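Local coordinates for protein Exo-1,5-alpha-L-arabinofuranobiosidase (Gibberella zeae, PDB 2YDT) that probably releases arabinobiose units from alpha-1,5-linked L-arabinan chains, working as an exo-acting glycoside hydrolase with a six-bladed beta-propeller fold, at residues L106-S111 and I121-S126; P244-L249 and H261-S266; W280-G285 and K332-L337. One frame throughout, in Å; residues are numbered along the deposited sequence.

Contact 1 (L106-S111 and I121-S126); sequences LCSGSS and IEVYAS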
# COMPACT_ATOMS: atom_id res chain seq x y z
N LEU A 106 -14.01 -0.05 -1.53
CA LEU A 106 -13.51 -1.35 -1.19
C LEU A 106 -12.45 -1.22 -0.08
O LEU A 106 -11.68 -0.27 -0.00
CB LEU A 106 -12.88 -2.02 -2.40
CG LEU A 106 -13.74 -2.24 -3.63
CD1 LEU A 106 -12.98 -3.09 -4.69
CD2 LEU A 106 -15.08 -2.86 -3.26
N CYS A 107 -12.46 -2.22 0.79
CA CYS A 107 -11.37 -2.44 1.76
C CYS A 107 -10.92 -3.87 1.55
O CYS A 107 -11.69 -4.82 1.79
CB CYS A 107 -11.86 -2.24 3.19
SG CYS A 107 -10.43 -2.33 4.39
N SER A 108 -9.69 -4.06 1.05
CA SER A 108 -9.10 -5.36 1.00
C SER A 108 -8.10 -5.48 2.14
O SER A 108 -7.66 -4.50 2.67
CB SER A 108 -8.43 -5.57 -0.37
OG SER A 108 -7.94 -6.89 -0.51
N GLY A 109 -7.78 -6.70 2.53
CA GLY A 109 -6.85 -6.97 3.61
C GLY A 109 -6.81 -8.45 3.88
O GLY A 109 -7.52 -9.23 3.21
N SER A 110 -5.99 -8.85 4.85
CA SER A 110 -5.77 -10.24 5.12
C SER A 110 -6.42 -10.67 6.44
O SER A 110 -6.12 -10.11 7.50
CB SER A 110 -4.28 -10.52 5.12
OG SER A 110 -4.08 -11.92 5.23
N SER A 111 -7.31 -11.65 6.33
CA SER A 111 -7.92 -12.31 7.48
C SER A 111 -7.01 -13.44 7.93
O SER A 111 -6.57 -14.25 7.10
CB SER A 111 -9.33 -12.81 7.07
OG SER A 111 -9.96 -13.44 8.20
N ILE A 121 -6.62 -13.22 1.79
CA ILE A 121 -6.91 -11.92 1.25
C ILE A 121 -8.41 -11.88 0.89
O ILE A 121 -8.88 -12.68 0.08
CB ILE A 121 -5.99 -11.53 0.05
CG1 ILE A 121 -4.54 -11.35 0.55
CG2 ILE A 121 -6.51 -10.27 -0.61
CD1 ILE A 121 -3.48 -11.22 -0.59
N GLU A 122 -9.10 -10.87 1.45
CA GLU A 122 -10.55 -10.66 1.33
C GLU A 122 -10.82 -9.34 0.67
O GLU A 122 -9.99 -8.44 0.71
CB GLU A 122 -11.19 -10.55 2.74
CG GLU A 122 -10.85 -11.68 3.73
CD GLU A 122 -11.61 -12.94 3.41
OE1 GLU A 122 -11.57 -13.35 2.24
OE2 GLU A 122 -12.22 -13.53 4.34
N VAL A 123 -11.99 -9.21 0.05
CA VAL A 123 -12.54 -7.90 -0.32
C VAL A 123 -13.86 -7.67 0.41
O VAL A 123 -14.75 -8.52 0.33
CB VAL A 123 -12.73 -7.72 -1.85
CG1 VAL A 123 -13.41 -6.40 -2.22
CG2 VAL A 123 -11.38 -7.83 -2.54
N TYR A 124 -13.96 -6.52 1.07
CA TYR A 124 -15.19 -5.99 1.69
C TYR A 124 -15.56 -4.70 0.95
O TYR A 124 -14.69 -4.01 0.38
CB TYR A 124 -14.97 -5.70 3.21
CG TYR A 124 -15.05 -6.94 4.05
CD1 TYR A 124 -14.02 -7.87 4.05
CD2 TYR A 124 -16.19 -7.23 4.80
CE1 TYR A 124 -14.13 -9.07 4.79
CE2 TYR A 124 -16.30 -8.38 5.52
CZ TYR A 124 -15.30 -9.31 5.54
OH TYR A 124 -15.45 -10.49 6.26
N ALA A 125 -16.84 -4.36 0.96
CA ALA A 125 -17.33 -3.19 0.24
C ALA A 125 -18.30 -2.38 1.07
O ALA A 125 -19.01 -2.94 1.89
CB ALA A 125 -18.02 -3.60 -1.06
N SER A 126 -18.25 -1.07 0.89
CA SER A 126 -19.19 -0.13 1.50
C SER A 126 -19.96 0.60 0.40
O SER A 126 -19.36 1.21 -0.49
CB SER A 126 -18.49 0.91 2.41
OG SER A 126 -19.46 1.88 2.85
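Leu106 lies across from Ala125 in an antiparallel, non-hydrogen-bonded pair, and its side chain supplies most of the apolar contact between strands 106-111 and 121-126. Its CB lies 3.9 Å from Tyr124 O across the pair. With CG placed beside the backbone N and anti to the carbonyl carbon (chi1 -58°), the methyls reach the opposite strand: CD2 wedges between Ala125 CB at 3.7 Å and Val123 CG1 at 4.0 Å, while CD1 lies beside the same Val123 CG1 at 4.2 Å.

The backbone evidence fixes the register. Cys107 and Tyr124 form a hydrogen-bonded pair through both N-H groups, and the bond from Cys107 N to Tyr124 O measures 2.9 Å and is nearly straight (167°). Glu122 N gives an equally short bond to Gly109 O, but the return bond from Gly109 N to Glu122 O is weak at 3.4 Å. That carbonyl has a second donor: Ser108 OG reaches it at 2.8 Å, so the serine hydroxyl is satisfied on a mostly apolar face, that of Leu106, Ile121, Val123 and Ala125.

On the face of Cys107 and Tyr124, Glu122 bends at chi2, bringing its CG 3.8 Å from Ser111 CB. Its carboxylate continues to His138 and Asn80, and Ser111 OG to Gly83.

These are the second and third strands of a four-stranded propeller blade. Strand 87-92 flanks the hairpin on the inner side and strand 134-142 on the outer. The face of Leu106, Ser108, Ile121 and Val123 packs on strands 154-162 and 165-172 of the next blade.

Contact 2 (P244-L249 and H261-S266); sequences PVYYRL and HHQIVS
Tyr246 and His261 meet as a T-shaped pair: the tyrosine edge points at the imidazole face, with centroids 5.0 Å apart and planes at 70°. Tyr246 CE2 stands over the middle of the imidazole. The same tyrosine offers one of its faces to Gln263, whose CB lies 3.9 Å from the ring centroid in a CH-pi contact. Gln263 CG is anti to its backbone N (chi1 -172°) and the chain is extended beyond it, which carries the amide past the rim toward the hydroxyl end, its plane nearly parallel to the ring (7°). There a water sits 2.7 Å from Tyr246 OH and bonds weakly to Gln263 OE1.

On the other face of the sheet Tyr247 receives His262 CB, 3.7 Å from its ring centroid. The two rings are oblique to each other. Ile264 crosses Tyr247 at about a right angle, its CG1 3.6 Å from Tyr247 CD2, while its CD1 runs beside Val245 CG1.

Three backbone bonds set the antiparallel register: Tyr247 N to His262 O (2.8 Å), a distinctly bent His262 N to Tyr247 O, and an almost straight Ile264 N to Val245 O.

Several polar ends have partners elsewhere: Tyr247 OH meets Gly307 and Trp312, Arg248 meets Phe256 and Tyr227, and His261 ND1 and Arg248 NH2 both bond to Tyr203 OH. Strand 245-250 lies third in its propeller blade, between strand 223-230 and the short outermost strand 262-263.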
# COMPACT_ATOMS: atom_id res chain seq x y z
N PRO A 244 16.12 -2.96 -1.52
CA PRO A 244 16.09 -1.73 -2.29
C PRO A 244 14.80 -1.54 -3.11
O PRO A 244 14.19 -2.52 -3.55
CB PRO A 244 17.31 -1.88 -3.22
CG PRO A 244 17.47 -3.33 -3.38
CD PRO A 244 17.15 -3.90 -2.01
N VAL A 245 14.36 -0.30 -3.25
CA VAL A 245 13.17 0.02 -4.04
C VAL A 245 13.48 -0.11 -5.54
O VAL A 245 14.40 0.55 -6.07
CB VAL A 245 12.57 1.38 -3.70
CG1 VAL A 245 11.27 1.61 -4.51
CG2 VAL A 245 12.27 1.46 -2.17
N TYR A 246 12.72 -0.97 -6.22
CA TYR A 246 12.81 -1.16 -7.67
C TYR A 246 11.46 -0.86 -8.29
O TYR A 246 10.41 -0.82 -7.63
CB TYR A 246 13.25 -2.57 -8.04
CG TYR A 246 14.74 -2.82 -8.09
CD1 TYR A 246 15.54 -2.67 -6.97
CD2 TYR A 246 15.35 -3.26 -9.28
CE1 TYR A 246 16.92 -2.92 -7.03
CE2 TYR A 246 16.72 -3.50 -9.33
CZ TYR A 246 17.48 -3.35 -8.20
OH TYR A 246 18.86 -3.62 -8.24
N TYR A 247 11.48 -0.63 -9.60
CA TYR A 247 10.26 -0.40 -10.37
C TYR A 247 10.37 -0.92 -11.79
O TYR A 247 11.45 -1.19 -12.31
CB TYR A 247 9.87 1.08 -10.34
CG TYR A 247 10.80 2.02 -11.08
CD1 TYR A 247 10.58 2.38 -12.43
CD2 TYR A 247 11.94 2.48 -10.45
CE1 TYR A 247 11.45 3.29 -13.07
CE2 TYR A 247 12.81 3.34 -11.08
CZ TYR A 247 12.56 3.72 -12.39
OH TYR A 247 13.43 4.59 -12.98
N ARG A 248 9.21 -1.09 -12.40
CA ARG A 248 9.05 -1.48 -13.79
C ARG A 248 8.02 -0.58 -14.46
O ARG A 248 7.11 -0.05 -13.80
CB ARG A 248 8.62 -2.94 -13.88
CG ARG A 248 9.65 -3.91 -13.33
CD ARG A 248 9.23 -5.32 -13.36
NE ARG A 248 10.22 -6.20 -12.73
CZ ARG A 248 10.43 -7.47 -13.05
NH1 ARG A 248 9.69 -8.05 -13.98
NH2 ARG A 248 11.36 -8.19 -12.44
N LEU A 249 8.12 -0.43 -15.78
CA LEU A 249 7.19 0.39 -16.56
C LEU A 249 6.50 -0.45 -17.64
O LEU A 249 7.16 -1.28 -18.30
CB LEU A 249 7.93 1.55 -17.23
CG LEU A 249 8.68 2.47 -16.28
CD1 LEU A 249 9.74 3.31 -16.98
CD2 LEU A 249 7.68 3.35 -15.54
N HIS A 261 13.77 -4.15 -15.05
CA HIS A 261 13.65 -3.54 -13.74
C HIS A 261 14.65 -2.38 -13.57
O HIS A 261 15.64 -2.27 -14.32
CB HIS A 261 13.77 -4.57 -12.59
CG HIS A 261 15.11 -5.25 -12.44
ND1 HIS A 261 15.24 -6.41 -11.70
CD2 HIS A 261 16.35 -4.97 -12.93
CE1 HIS A 261 16.51 -6.80 -11.73
NE2 HIS A 261 17.19 -5.96 -12.50
N HIS A 262 14.34 -1.51 -12.62
CA HIS A 262 15.14 -0.32 -12.35
C HIS A 262 15.20 -0.05 -10.86
O HIS A 262 14.17 0.06 -10.24
CB HIS A 262 14.55 0.90 -13.02
CG HIS A 262 14.35 0.75 -14.49
ND1 HIS A 262 15.39 0.92 -15.39
CD2 HIS A 262 13.26 0.42 -15.22
CE1 HIS A 262 14.93 0.72 -16.61
NE2 HIS A 262 13.65 0.40 -16.54
N GLN A 263 16.41 0.12 -10.32
CA GLN A 263 16.55 0.61 -8.96
C GLN A 263 16.32 2.10 -8.89
O GLN A 263 16.74 2.83 -9.79
CB GLN A 263 18.00 0.35 -8.46
CG GLN A 263 18.17 0.66 -6.99
CD GLN A 263 19.59 0.38 -6.51
OE1 GLN A 263 20.45 -0.07 -7.32
NE2 GLN A 263 19.83 0.56 -5.22
N ILE A 264 15.67 2.57 -7.83
CA ILE A 264 15.57 4.00 -7.58
C ILE A 264 16.84 4.46 -6.88
O ILE A 264 17.15 4.00 -5.80
CB ILE A 264 14.38 4.43 -6.69
CG1 ILE A 264 13.08 4.11 -7.39
CG2 ILE A 264 14.45 5.97 -6.39
CD1 ILE A 264 11.79 4.59 -6.64
N VAL A 265 17.57 5.37 -7.52
CA VAL A 265 18.76 6.01 -6.92
C VAL A 265 18.61 7.50 -7.21
O VAL A 265 18.46 7.87 -8.37
CB VAL A 265 20.07 5.47 -7.53
CG1 VAL A 265 21.32 6.13 -6.86
CG2 VAL A 265 20.21 3.95 -7.38
N SER A 266 18.60 8.36 -6.19
CA SER A 266 18.42 9.80 -6.44
C SER A 266 19.76 10.38 -6.94
O SER A 266 20.78 9.70 -6.87
CB SER A 266 17.92 10.57 -5.20
OG SER A 266 18.82 10.51 -4.13
O HOH W 1 20.21 -3.11 -6.01

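Contact 3 (W280-G285 and K332-L337); sequences WTPYGG and KDPDLL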
# COMPACT_ATOMS: atom_id res chain seq x y z
N TRP A 280 1.08 9.14 -8.56
CA TRP A 280 1.38 10.13 -9.58
C TRP A 280 0.37 11.26 -9.44
O TRP A 280 -0.83 11.04 -9.23
CB TRP A 280 1.31 9.53 -11.00
CG TRP A 280 1.48 10.57 -12.11
CD1 TRP A 280 2.65 11.01 -12.60
CD2 TRP A 280 0.46 11.31 -12.76
NE1 TRP A 280 2.43 11.97 -13.59
CE2 TRP A 280 1.09 12.19 -13.68
CE3 TRP A 280 -0.92 11.33 -12.66
CZ2 TRP A 280 0.36 13.05 -14.52
CZ3 TRP A 280 -1.65 12.22 -13.48
CH2 TRP A 280 -0.99 13.05 -14.40
N THR A 281 0.89 12.48 -9.61
CA THR A 281 0.05 13.67 -9.65
C THR A 281 0.32 14.45 -10.95
O THR A 281 1.45 14.45 -11.41
CB THR A 281 0.34 14.60 -8.44
OG1 THR A 281 -0.33 15.84 -8.67
CG2 THR A 281 1.83 14.83 -8.18
N PRO A 282 -0.72 15.11 -11.49
CA PRO A 282 -0.52 16.01 -12.66
C PRO A 282 0.33 17.24 -12.37
O PRO A 282 0.80 17.90 -13.32
CB PRO A 282 -1.94 16.43 -13.05
CG PRO A 282 -2.85 15.86 -12.12
CD PRO A 282 -2.13 14.99 -11.13
N TYR A 283 0.57 17.55 -11.09
CA TYR A 283 1.44 18.68 -10.73
C TYR A 283 2.81 18.56 -11.41
O TYR A 283 3.41 17.49 -11.46
CB TYR A 283 1.63 18.79 -9.21
CG TYR A 283 2.71 19.81 -8.87
CD1 TYR A 283 2.39 21.16 -8.83
CD2 TYR A 283 4.05 19.43 -8.69
CE1 TYR A 283 3.38 22.11 -8.60
CE2 TYR A 283 5.04 20.38 -8.46
CZ TYR A 283 4.67 21.72 -8.41
OH TYR A 283 5.63 22.69 -8.19
N GLY A 284 3.32 19.68 -11.93
CA GLY A 284 4.72 19.80 -12.26
C GLY A 284 5.05 19.85 -13.74
O GLY A 284 6.19 19.72 -14.11
N GLY A 285 4.05 19.98 -14.59
CA GLY A 285 4.32 19.99 -16.03
C GLY A 285 3.65 18.85 -16.75
O GLY A 285 2.84 18.11 -16.18
N LYS A 332 -8.62 17.94 -6.37
CA LYS A 332 -8.89 19.36 -6.66
C LYS A 332 -7.68 20.23 -6.56
O LYS A 332 -7.73 21.40 -6.94
CB LYS A 332 -9.95 19.89 -5.70
CG LYS A 332 -11.21 19.04 -5.77
CD LYS A 332 -12.48 19.80 -5.98
CE LYS A 332 -12.90 20.51 -4.70
NZ LYS A 332 -14.36 20.91 -4.72
N ASP A 333 -6.58 19.70 -6.04
CA ASP A 333 -5.33 20.46 -6.02
C ASP A 333 -4.16 19.50 -6.07
O ASP A 333 -3.64 19.06 -5.04
CB ASP A 333 -5.23 21.41 -4.82
CG ASP A 333 -4.01 22.37 -4.93
OD1 ASP A 333 -3.12 22.15 -5.81
OD2 ASP A 333 -3.95 23.34 -4.14
N PRO A 334 -3.72 19.18 -7.27
CA PRO A 334 -2.62 18.26 -7.51
C PRO A 334 -1.28 18.64 -6.84
O PRO A 334 -0.40 17.81 -6.74
CB PRO A 334 -2.47 18.31 -9.02
CG PRO A 334 -3.81 18.68 -9.52
CD PRO A 334 -4.34 19.63 -8.53
N ASP A 335 -1.13 19.90 -6.41
CA ASP A 335 0.07 20.32 -5.66
C ASP A 335 0.08 19.74 -4.24
O ASP A 335 1.13 19.59 -3.67
CB ASP A 335 0.08 21.86 -5.58
CG ASP A 335 1.40 22.43 -5.13
OD1 ASP A 335 2.46 21.78 -5.18
OD2 ASP A 335 1.39 23.63 -4.74
N LEU A 336 -1.08 19.40 -3.70
CA LEU A 336 -1.16 18.90 -2.32
C LEU A 336 -0.86 17.40 -2.26
O LEU A 336 -1.39 16.61 -3.08
CB LEU A 336 -2.55 19.16 -1.73
CG LEU A 336 -2.92 20.63 -1.46
CD1 LEU A 336 -4.40 20.72 -0.95
CD2 LEU A 336 -1.92 21.24 -0.49
N LEU A 337 -0.06 17.02 -1.27
CA LEU A 337 0.32 15.63 -1.08
C LEU A 337 0.16 15.27 0.40
O LEU A 337 0.78 15.89 1.26
CB LEU A 337 1.76 15.41 -1.51
CG LEU A 337 2.35 13.99 -1.31
CD1 LEU A 337 1.83 12.99 -2.38
CD2 LEU A 337 3.87 14.03 -1.33
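A carboxylate laid almost flat against an aromatic ring sets this contact apart: Asp335 OD1 stands 3.5 Å above the plane of the Tyr283 ring, displaced toward its rim, and the two planes differ by only 14°. The closest ring atom is CE1, 3.6 Å from Asp335 OD1. Both side chains leave their backbones with CG anti to N (Tyr283 chi1 171°), and they run side by side. The contact is therefore one flat group over another, with the oxygen over the ring rather than at its hydrogen-bearing edge.

Next to this pair, Thr281 joins the two segments through its hydroxyl. Its OG1 donates to Pro334 O at 2.8 Å, meeting the carbonyl from the side, as the C=O...O angle of 117° indicates. The same oxygen accepts from Tyr283 N at 3.1 Å, closing an ST turn. One hydroxyl thus fixes the local bend after strand 277-281 and ties it to the turn 333-336 of the adjoining blade.

Pro334 fits into that bend. Its CB lies 3.3 Å from Thr281 OG1 and 3.9 Å from Pro282 CD, and the two proline rings cross at about a right angle. Pro334 itself sits in a type I turn from Asp333 to Leu336, where Asp333 OD1 accepts from Asp335 N at 3.1 Å in an Asx turn.

Since the ring face is electron-rich, it is unlikely to be the main stabiliser of the Asp335 carboxylate. That role falls more plausibly to the salt bridge from OD2 to Arg360, which also pairs with Asp333, and to the hydrogen bond from Ser362. OD1 too has a hydrogen bond outside the two segments, so both oxygens are satisfied. These outside partners would hold the carboxylate in its flat pose while Tyr283 covers one side.

How the contacts relate
The three contacts come in series along the chain and belong to different parts of a six-bladed propeller. Contact 1 joins the second and third strands of one blade, contact 2 the third and outermost strands of another, on the opposite side of the chain's centre; their centres are about 29 Å apart. Contact 3 spans two blades, linking the end of strand 277-281 to the turn before strand 336-341, and lies about 22 Å from contact 2 and about 28 Å from contact 1, centre to centre. The last sheet takes N-terminal strand 11-17 as its outermost strand beside strand 354-360, the usual way propellers close, and contact 3 joins this sheet to the preceding one.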